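PDB 4BPS: chorismatase, which hydrolyses chorismate to a dihydroxycyclohexadienecarboxylic acid and pyruvate, a step in making the immunosuppressants FK506 and FK520. Local coordinates for residues G275-N278 and L279-H282; R286-V289 and L290-D294; D305-T308 and V309-C313. One frame throughout, in Å; residues are numbered along the deposited sequence.

Contact 1: G275-N278 and L279-H282; sequences GAEN and LRRH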
loop_
_atom_site.group_PDB
_atom_site.type_symbol
_atom_site.label_atom_id
_atom_site.label_comp_id
_atom_site.label_asym_id
_atom_site.label_seq_id
_atom_site.Cartn_x
_atom_site.Cartn_y
_atom_site.Cartn_z
ATOM N N GLY A 275 -1.391 8.214 16.859
ATOM C CA GLY A 275 -1.725 8.799 18.144
ATOM C C GLY A 275 -1.526 10.295 18.173
ATOM O O GLY A 275 -0.719 10.841 17.429
ATOM N N ALA A 276 -2.259 10.943 19.072
ATOM C CA ALA A 276 -2.290 12.394 19.181
ATOM C C ALA A 276 -0.901 13.024 19.213
ATOM O O ALA A 276 -0.664 13.992 18.484
ATOM C CB ALA A 276 -3.081 12.813 20.423
ATOM N N GLU A 277 -0.011 12.519 20.055
ATOM C CA GLU A 277 1.251 13.200 20.217
ATOM C C GLU A 277 2.157 12.973 19.015
ATOM O O GLU A 277 2.885 13.888 18.635
ATOM C CB GLU A 277 1.927 12.791 21.536
ATOM C CG GLU A 277 3.268 13.443 21.815
ATOM C CD GLU A 277 3.242 14.940 21.936
ATOM O OE1 GLU A 277 2.165 15.544 22.085
ATOM O OE2 GLU A 277 4.349 15.534 21.904
ATOM N N ASN A 278 2.115 11.793 18.397
ATOM C CA ASN A 278 2.931 11.593 17.207
ATOM C C ASN A 278 2.436 12.489 16.080
ATOM O O ASN A 278 3.233 13.096 15.355
ATOM C CB ASN A 278 2.929 10.124 16.744
ATOM C CG ASN A 278 3.994 9.861 15.707
ATOM O OD1 ASN A 278 5.153 10.188 15.921
ATOM N ND2 ASN A 278 3.600 9.320 14.559
ATOM N N LEU A 279 1.120 12.572 15.918
ATOM C CA LEU A 279 0.579 13.407 14.854
ATOM C C LEU A 279 0.916 14.882 15.112
ATOM O O LEU A 279 1.354 15.584 14.197
ATOM C CB LEU A 279 -0.918 13.147 14.673
ATOM C CG LEU A 279 -1.237 11.756 14.089
ATOM C CD1 LEU A 279 -2.715 11.651 13.811
ATOM C CD2 LEU A 279 -0.449 11.405 12.836
ATOM N N ARG A 280 0.794 15.327 16.368
ATOM C CA ARG A 280 1.151 16.699 16.711
ATOM C C ARG A 280 2.589 17.000 16.342
ATOM O O ARG A 280 2.881 18.066 15.820
ATOM C CB ARG A 280 0.936 16.962 18.218
ATOM C CG ARG A 280 1.150 18.443 18.631
ATOM C CD ARG A 280 1.171 18.669 20.177
ATOM N NE ARG A 280 2.381 18.132 20.812
ATOM C CZ ARG A 280 3.546 18.776 20.878
ATOM N NH1 ARG A 280 3.668 20.002 20.362
ATOM N NH2 ARG A 280 4.598 18.199 21.448
ATOM N N ARG A 281 3.486 16.061 16.640
ATOM C CA ARG A 281 4.907 16.243 16.371
ATOM C C ARG A 281 5.181 16.325 14.866
ATOM O O ARG A 281 6.227 16.831 14.464
ATOM C CB ARG A 281 5.736 15.144 17.070
ATOM C CG ARG A 281 5.958 15.386 18.610
ATOM C CD ARG A 281 6.540 14.170 19.385
ATOM N NE ARG A 281 6.889 14.483 20.787
ATOM C CZ ARG A 281 8.094 14.910 21.208
ATOM N NH1 ARG A 281 9.074 15.088 20.311
ATOM N NH2 ARG A 281 8.335 15.189 22.526
ATOM N N HIS A 282 4.255 15.835 14.040
ATOM C CA HIS A 282 4.373 15.940 12.575
ATOM C C HIS A 282 3.509 17.067 11.993
ATOM O O HIS A 282 3.387 17.183 10.770
ATOM C CB HIS A 282 3.989 14.608 11.915
ATOM C CG HIS A 282 5.015 13.540 12.109
ATOM N ND1 HIS A 282 5.100 12.791 13.265
ATOM C CD2 HIS A 282 6.018 13.103 11.305
ATOM C CE1 HIS A 282 6.096 11.926 13.156
ATOM N NE2 HIS A 282 6.670 12.093 11.977
#

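Contact 2: R286-V289 and L290-D294; sequences RGHV and LADVD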
loop_
_atom_site.group_PDB
_atom_site.type_symbol
_atom_site.label_atom_id
_atom_site.label_comp_id
_atom_site.label_asym_id
_atom_site.label_seq_id
_atom_site.Cartn_x
_atom_site.Cartn_y
_atom_site.Cartn_z
ATOM N N ARG A 286 -5.031 16.545 14.989
ATOM C CA ARG A 286 -5.942 15.703 15.747
ATOM C C ARG A 286 -5.427 14.276 15.724
ATOM O O ARG A 286 -4.910 13.817 14.714
ATOM C CB ARG A 286 -7.347 15.805 15.173
ATOM C CG ARG A 286 -8.334 14.772 15.666
ATOM C CD ARG A 286 -9.024 14.102 14.493
ATOM N NE ARG A 286 -10.480 14.167 14.583
ATOM C CZ ARG A 286 -11.302 13.818 13.598
ATOM N NH1 ARG A 286 -10.813 13.385 12.444
ATOM N NH2 ARG A 286 -12.616 13.907 13.764
ATOM N N GLY A 287 -5.603 13.590 16.849
ATOM C CA GLY A 287 -5.121 12.239 17.038
ATOM C C GLY A 287 -6.219 11.218 16.834
ATOM O O GLY A 287 -7.404 11.561 16.756
ATOM N N HIS A 288 -5.804 9.954 16.746
ATOM C CA HIS A 288 -6.727 8.853 16.502
ATOM C C HIS A 288 -6.370 7.663 17.382
ATOM O O HIS A 288 -5.291 7.615 17.980
ATOM C CB HIS A 288 -6.692 8.472 15.009
ATOM C CG HIS A 288 -7.331 9.524 14.165
ATOM N ND1 HIS A 288 -8.686 9.761 14.219
ATOM C CD2 HIS A 288 -6.821 10.476 13.343
ATOM C CE1 HIS A 288 -8.993 10.777 13.436
ATOM N NE2 HIS A 288 -7.880 11.233 12.893
ATOM N N VAL A 289 -7.309 6.725 17.437
ATOM C CA VAL A 289 -7.154 5.446 18.109
ATOM C C VAL A 289 -7.486 4.335 17.117
ATOM O O VAL A 289 -8.041 4.593 16.031
ATOM C CB VAL A 289 -8.057 5.357 19.364
ATOM C CG1 VAL A 289 -7.603 6.382 20.414
ATOM C CG2 VAL A 289 -9.532 5.537 18.985
ATOM N N LEU A 290 -7.160 3.092 17.470
ATOM C CA LEU A 290 -7.384 2.002 16.526
ATOM C C LEU A 290 -8.827 1.877 16.073
ATOM O O LEU A 290 -9.079 1.504 14.912
ATOM C CB LEU A 290 -6.938 0.666 17.100
ATOM C CG LEU A 290 -5.432 0.469 17.185
ATOM C CD1 LEU A 290 -5.168 -0.912 17.811
ATOM C CD2 LEU A 290 -4.787 0.552 15.819
ATOM N N ALA A 291 -9.781 2.187 16.958
ATOM C CA ALA A 291 -11.191 2.088 16.596
ATOM C C ALA A 291 -11.593 3.045 15.467
ATOM O O ALA A 291 -12.680 2.886 14.897
ATOM C CB ALA A 291 -12.082 2.340 17.815
ATOM N N ASP A 292 -10.725 4.009 15.157
ATOM C CA ASP A 292 -11.002 4.968 14.087
ATOM C C ASP A 292 -10.552 4.467 12.720
ATOM O O ASP A 292 -10.919 5.047 11.702
ATOM C CB ASP A 292 -10.271 6.292 14.328
ATOM C CG ASP A 292 -10.684 6.988 15.596
ATOM O OD1 ASP A 292 -11.823 6.793 16.060
ATOM O OD2 ASP A 292 -9.832 7.763 16.110
ATOM N N VAL A 293 -9.742 3.406 12.689
ATOM C CA VAL A 293 -9.178 2.949 11.429
ATOM C C VAL A 293 -10.215 2.112 10.689
ATOM O O VAL A 293 -11.020 1.391 11.288
ATOM C CB VAL A 293 -7.859 2.160 11.678
ATOM C CG1 VAL A 293 -7.208 1.770 10.356
ATOM C CG2 VAL A 293 -6.881 2.983 12.511
ATOM N N ASP A 294 -10.213 2.216 9.366
ATOM C CA ASP A 294 -11.182 1.495 8.545
ATOM C C ASP A 294 -10.478 1.003 7.270
ATOM O O ASP A 294 -9.313 1.333 7.001
ATOM C CB ASP A 294 -12.352 2.434 8.235
ATOM C CG ASP A 294 -13.645 1.719 7.843
ATOM O OD1 ASP A 294 -13.702 0.479 7.698
ATOM O OD2 ASP A 294 -14.634 2.475 7.648
#

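Contact 3: D305-T308 and V309-C313; sequences DLDT and VRRVC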
loop_
_atom_site.group_PDB
_atom_site.type_symbol
_atom_site.label_atom_id
_atom_site.label_comp_id
_atom_site.label_asym_id
_atom_site.label_seq_id
_atom_site.Cartn_x
_atom_site.Cartn_y
_atom_site.Cartn_z
ATOM N N ASP A 305 -2.903 -19.688 10.629
ATOM C CA ASP A 305 -2.917 -18.508 11.503
ATOM C C ASP A 305 -4.041 -17.531 11.212
ATOM O O ASP A 305 -4.208 -16.586 11.989
ATOM C CB ASP A 305 -1.585 -17.745 11.405
ATOM C CG ASP A 305 -0.411 -18.511 11.974
ATOM O OD1 ASP A 305 -0.614 -19.430 12.798
ATOM O OD2 ASP A 305 0.744 -18.141 11.640
ATOM N N LEU A 306 -4.794 -17.695 10.125
ATOM C CA LEU A 306 -5.735 -16.648 9.766
ATOM C C LEU A 306 -6.798 -16.446 10.833
ATOM O O LEU A 306 -7.088 -15.318 11.182
ATOM C CB LEU A 306 -6.386 -16.909 8.394
ATOM C CG LEU A 306 -5.785 -16.063 7.239
ATOM C CD1 LEU A 306 -4.549 -16.769 6.686
ATOM C CD2 LEU A 306 -6.727 -15.718 6.116
ATOM N N ASP A 307 -7.368 -17.519 11.367
ATOM C CA ASP A 307 -8.402 -17.318 12.379
ATOM C C ASP A 307 -7.809 -16.753 13.680
ATOM O O ASP A 307 -8.439 -15.945 14.334
ATOM C CB ASP A 307 -9.182 -18.591 12.656
ATOM C CG ASP A 307 -10.495 -18.297 13.361
ATOM O OD1 ASP A 307 -11.345 -17.582 12.772
ATOM O OD2 ASP A 307 -10.670 -18.751 14.508
ATOM N N THR A 308 -6.609 -17.185 14.047
ATOM C CA THR A 308 -5.920 -16.656 15.208
ATOM C C THR A 308 -5.803 -15.133 15.073
ATOM O O THR A 308 -6.146 -14.372 15.990
ATOM C CB THR A 308 -4.523 -17.294 15.331
ATOM O OG1 THR A 308 -4.667 -18.710 15.476
ATOM C CG2 THR A 308 -3.764 -16.736 16.532
ATOM N N VAL A 309 -5.328 -14.699 13.914
ATOM C CA VAL A 309 -5.160 -13.281 13.668
ATOM C C VAL A 309 -6.493 -12.535 13.620
ATOM O O VAL A 309 -6.611 -11.438 14.173
ATOM C CB VAL A 309 -4.342 -13.067 12.374
ATOM C CG1 VAL A 309 -4.399 -11.623 11.895
ATOM C CG2 VAL A 309 -2.904 -13.505 12.587
ATOM N N ARG A 310 -7.489 -13.137 12.983
ATOM C CA ARG A 310 -8.809 -12.523 12.914
ATOM C C ARG A 310 -9.307 -12.187 14.324
ATOM O O ARG A 310 -9.840 -11.095 14.553
ATOM C CB ARG A 310 -9.808 -13.447 12.219
ATOM C CG ARG A 310 -11.116 -12.740 11.897
ATOM C CD ARG A 310 -12.119 -13.662 11.182
ATOM N NE ARG A 310 -11.597 -14.202 9.917
ATOM C CZ ARG A 310 -11.577 -13.546 8.759
ATOM N NH1 ARG A 310 -12.071 -12.315 8.677
ATOM N NH2 ARG A 310 -11.079 -14.128 7.672
ATOM N N ARG A 311 -9.110 -13.119 15.258
ATOM C CA ARG A 311 -9.605 -12.938 16.616
ATOM C C ARG A 311 -8.822 -11.855 17.367
ATOM O O ARG A 311 -9.415 -11.056 18.105
ATOM C CB ARG A 311 -9.606 -14.275 17.386
ATOM C CG ARG A 311 -10.617 -15.286 16.815
ATOM C CD ARG A 311 -10.842 -16.526 17.692
ATOM N NE ARG A 311 -9.637 -16.968 18.388
ATOM C CZ ARG A 311 -8.809 -17.912 17.946
ATOM N NH1 ARG A 311 -9.049 -18.526 16.792
ATOM N NH2 ARG A 311 -7.734 -18.241 18.662
ATOM N N VAL A 312 -7.506 -11.803 17.186
ATOM C CA VAL A 312 -6.715 -10.752 17.791
ATOM C C VAL A 312 -7.161 -9.393 17.291
ATOM O O VAL A 312 -7.322 -8.446 18.082
ATOM C CB VAL A 312 -5.206 -10.958 17.499
ATOM C CG1 VAL A 312 -4.404 -9.744 17.937
ATOM C CG2 VAL A 312 -4.678 -12.221 18.179
ATOM N N CYS A 313 -7.364 -9.287 15.986
ATOM C CA CYS A 313 -7.771 -8.026 15.413
ATOM C C CYS A 313 -9.168 -7.636 15.887
ATOM O O CYS A 313 -9.409 -6.473 16.180
ATOM C CB CYS A 313 -7.717 -8.078 13.887
ATOM S SG CYS A 313 -6.018 -8.101 13.229
HETATM O O HOH W 1 -11.254 -16.827 10.416
HETATM O O HOH W 2 -5.463 -19.633 17.881
#

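Contact 1: G275-N278 and L279-H282
A salt-bridge network on the surface of the short helix 276-281 ties E277 to R280 and R281, three and four residues further on. R280 grips the carboxylate side-on: NE gives a nearly straight bond to E277 OE1 (2.9 Å), and NH2 meets the syn lone pair of E277 OE2 at 2.7 Å. The two side chains run alongside each other, their carboxylate and guanidinium planes 35° apart. R281 NE comes to E277 OE2 from the anti side at 3.0 Å, a more bent bond, so OE2 takes two donors. E277 has CG anti to its N (chi1 180°) and then bends at chi2, which carries the carboxylate forward along the helix to both arginines. An acid in the first turn and bases in the last would probably also suit the helix dipole. In this YjgF-fold enzyme the helix follows directly on helix 259-274, with G275 as its N-cap; G275 O accepts from L279 N at 2.9 Å. At the far end H282 ND1 donates to N278 O (2.8 Å), which lies in the ring plane, while H282 N adds a weak bond to that carbonyl. A phenylalanine in place of H282 would probably leave N278 O with only this weak backbone bond from that residue. The N278 amide, turned inward, gives its ND2 to the carbonyls of V273 and E205, and its OD1 lies 3.4 Å from H282 CE1.

Contact 2: R286-V289 and L290-D294
H288 is the first residue of 286-289 to meet D292, in a histidine-carboxylate hydrogen bond spanning four residues. Its ND1 donates to D292 OD2 at 3.0 Å, with the oxygen in the plane of the imidazole. The carboxylate stands almost perpendicular to the ring (89°), and the N-H arrives from above the carboxylate plane. With CG anti to its own carbonyl carbon (chi1 -71°), H288 places the ND1 edge of its ring beside the aspartate.

V289 follows, and its backbone N donates to the same D292 OD2, also at 3.0 Å but from the other face of the carboxylate. One oxygen thus takes two donors, which should fix the rotation of the carboxylate and favour its ionised form. The V289 carbonyl returns the link: D292 N donates to V289 O at 2.9 Å. With the carboxylate of D292 accepting the V289 N-H and its own N-H going back to V289 O, the two residues close the turn into the 3-10 segment 290-292 from both ends. Aspartate suits this place because its short chain brings OD2 back to the start of the turn. V289 CG2, on the exposed side of the turn, lies 3.6 Å from D292 OD2 and 4.3 Å from A291 CB.

The turn lies in the loop that leads from helix 276-281 to strand 296-300. L290 packs on M270 and A271 of helix 259-274, while H288 and V293 wedge between I274 of that helix and V343 of strand 337-343.

Contact 3: D305-T308 and V309-C313
D307 and R311, one turn apart on helix 306-314, form an i to i+4 salt bridge on the outer face of a beta-alpha-beta unit. R311 NH1 reaches D307 OD2 at 2.8 Å, staying in its own guanidinium plane but approaching from above that of the carboxylate; the two planes are 53° apart. The bend of R311 at chi3 (-35°) folds the guanidinium back along the helix, so that one of its faces lies over T308 CA. R310, on the neighbouring side of D307, is too far for direct pairing, and a water joins D307 OD1 to R310 NE instead. Aspartate suits this position because its two oxygens can serve both arginines.

Beneath this polar surface the regular helix bonds, such as R310 N to L306 O and V312 N to T308 O, hold the side chains in step. The face turned to the sheet is largely apolar: V309 packs on V298 and V300 of strand 296-300, and L306 on L325 and H327 of strand 323-327. D305, just ahead, is salt-bridged to R302. A second water links T308 OG1, at 2.7 Å, with R311 NH2, at 2.8 Å.

The three contacts follow one another in the C-terminal part of the chain. Contacts 1 and 2, with centres 12 Å apart, touch: L279 CD1 packs against the loop, 3.2 Å from R286 O. Contact 3 stands apart, its centre 20 Å from contact 2's and 29 Å from contact 1's. Their common neighbour is helix 259-274, whose V259, T260 and E264 meet contact 3, M270, A271 and I274 contact 2, and V273 contact 1. Side chain to side chain, N278 is about 7 Å from substrate-binding R228 and V309 about 9 Å from catalytic E338; contacts 1 and 3 probably flank the pocket at second-shell distance, while contact 2 borders the far end of E338's strand, 337-343.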